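Local coordinates for protein putative transporter (Clostridium difficile 630, PDB 3LV9) that is a putative membrane transporter of the UPF0053 family, here its paired CBS domains, and may bind flavin adenine dinucleotide, at residues 80-83 against 84-88. Numbering follows the deposited sequence.
Sequences NQKI and NENKI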
# COMPACT_ATOMS: atom_id res chain seq x y z
N ASN A 80 -12.87 -5.36 -5.85
CA ASN A 80 -13.69 -6.57 -5.70
C ASN A 80 -15.20 -6.29 -5.87
O ASN A 80 -15.90 -7.14 -6.43
CB ASN A 80 -13.45 -7.25 -4.34
CG ASN A 80 -12.08 -7.96 -4.26
OD1 ASN A 80 -11.51 -8.34 -5.28
ND2 ASN A 80 -11.55 -8.11 -3.04
N GLN A 81 -15.70 -5.13 -5.44
CA GLN A 81 -17.11 -4.82 -5.68
C GLN A 81 -17.36 -4.75 -7.16
O GLN A 81 -18.32 -5.29 -7.66
CB GLN A 81 -17.52 -3.50 -5.04
CG GLN A 81 -17.88 -3.60 -3.60
CD GLN A 81 -18.52 -2.33 -3.04
OE1 GLN A 81 -18.36 -1.21 -3.60
NE2 GLN A 81 -19.26 -2.48 -1.93
N LYS A 82 -16.49 -4.07 -7.87
CA LYS A 82 -16.77 -3.74 -9.25
C LYS A 82 -16.66 -4.98 -10.11
O LYS A 82 -17.44 -5.18 -11.04
CB LYS A 82 -15.79 -2.68 -9.77
CG LYS A 82 -16.04 -2.26 -11.22
CD LYS A 82 -17.27 -1.38 -11.35
CE LYS A 82 -17.51 -0.96 -12.79
NZ LYS A 82 -18.90 -0.37 -12.93
N ILE A 83 -15.68 -5.80 -9.79
CA ILE A 83 -15.45 -7.01 -10.53
C ILE A 83 -16.58 -7.99 -10.27
O ILE A 83 -17.13 -8.55 -11.20
CB ILE A 83 -14.15 -7.73 -10.10
CG1 ILE A 83 -12.90 -6.97 -10.54
CG2 ILE A 83 -14.14 -9.17 -10.68
CD1 ILE A 83 -11.59 -7.57 -10.00
N ASN A 84 -16.90 -8.21 -9.00
CA ASN A 84 -17.90 -9.22 -8.66
C ASN A 84 -19.33 -8.80 -9.07
O ASN A 84 -20.08 -9.62 -9.62
CB ASN A 84 -17.80 -9.56 -7.18
CG ASN A 84 -16.39 -10.12 -6.79
OD1 ASN A 84 -15.49 -10.33 -7.65
ND2 ASN A 84 -16.20 -10.35 -5.48
N GLU A 85 -19.68 -7.52 -8.88
CA GLU A 85 -21.07 -7.05 -9.14
C GLU A 85 -21.31 -5.97 -10.19
O GLU A 85 -22.44 -5.62 -10.45
CB GLU A 85 -21.63 -6.56 -7.82
CG GLU A 85 -21.31 -7.55 -6.70
CD GLU A 85 -22.08 -7.26 -5.46
OE1 GLU A 85 -21.53 -6.51 -4.59
OE2 GLU A 85 -23.24 -7.76 -5.38
N ASN A 86 -20.24 -5.43 -10.77
CA ASN A 86 -20.33 -4.29 -11.68
C ASN A 86 -21.06 -3.13 -11.05
O ASN A 86 -21.79 -2.42 -11.70
CB ASN A 86 -20.96 -4.70 -13.02
CG ASN A 86 -20.50 -3.80 -14.21
OD1 ASN A 86 -19.71 -2.83 -14.06
ND2 ASN A 86 -20.95 -4.18 -15.41
N LYS A 87 -20.83 -2.92 -9.76
CA LYS A 87 -21.32 -1.76 -9.09
C LYS A 87 -20.52 -1.51 -7.80
O LYS A 87 -20.17 -2.41 -7.06
CB LYS A 87 -22.82 -1.95 -8.81
CG LYS A 87 -23.41 -0.98 -7.81
CD LYS A 87 -24.95 -1.08 -7.75
CE LYS A 87 -25.53 -0.55 -6.46
NZ LYS A 87 -26.06 0.83 -6.61
N ILE A 88 -20.22 -0.24 -7.56
CA ILE A 88 -19.56 0.17 -6.35
C ILE A 88 -20.62 0.73 -5.41
O ILE A 88 -21.41 1.59 -5.81
CB ILE A 88 -18.49 1.20 -6.62
CG1 ILE A 88 -17.32 0.54 -7.38
CG2 ILE A 88 -17.95 1.75 -5.31
CD1 ILE A 88 -16.50 1.51 -8.29
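Lys82 has CG anti to the backbone N (chi1 -179°), as does Asn86, and the two side chains lie side by side, pointing the same way. A bend at chi2 (74°) turns the lysine chain along the residues that follow the helix. Its NZ donates to Asn86 OD1 at 2.8 Å, tilted somewhat from the plane of the amide carbonyl. Glu44 OE1 forms a salt bridge with the same NZ, which probably helps hold the ammonium in place. A long, flexible lysine suits this position because it can reach an amide and a carboxylate at once.

Asn86 also ends the helix through its backbone. Its N still bonds to Lys82 O at 2.8 Å, but the donor sits above the carbonyl plane and the N-H...O angle falls to 131°. The two bonds before it, Asn84 N to Asn80 O (3.0 Å) and Glu85 N to Gln81 O, are straighter. The positive phi of Asn86, which asparagine tolerates better than most residues, then swings the chain out of the helix.

After this turn the chain folds back beside Gln81. The glutamine side chain, extended beyond CG, crosses that of Ile88 and lays OE1 3.4 Å from Ile88 CG2. An amide oxygen on a long chain lets the buried Gln81 accept Glu89 N. The hydrophobic side chain of Ile83, whose end leads away from the turn, suits its packing on Leu140 of the second subunit.

The arrangement is a helix C-terminus ended by a residue in the left-handed helical region, closing helix 75-85 of the first CBS domain and leading the chain toward the second.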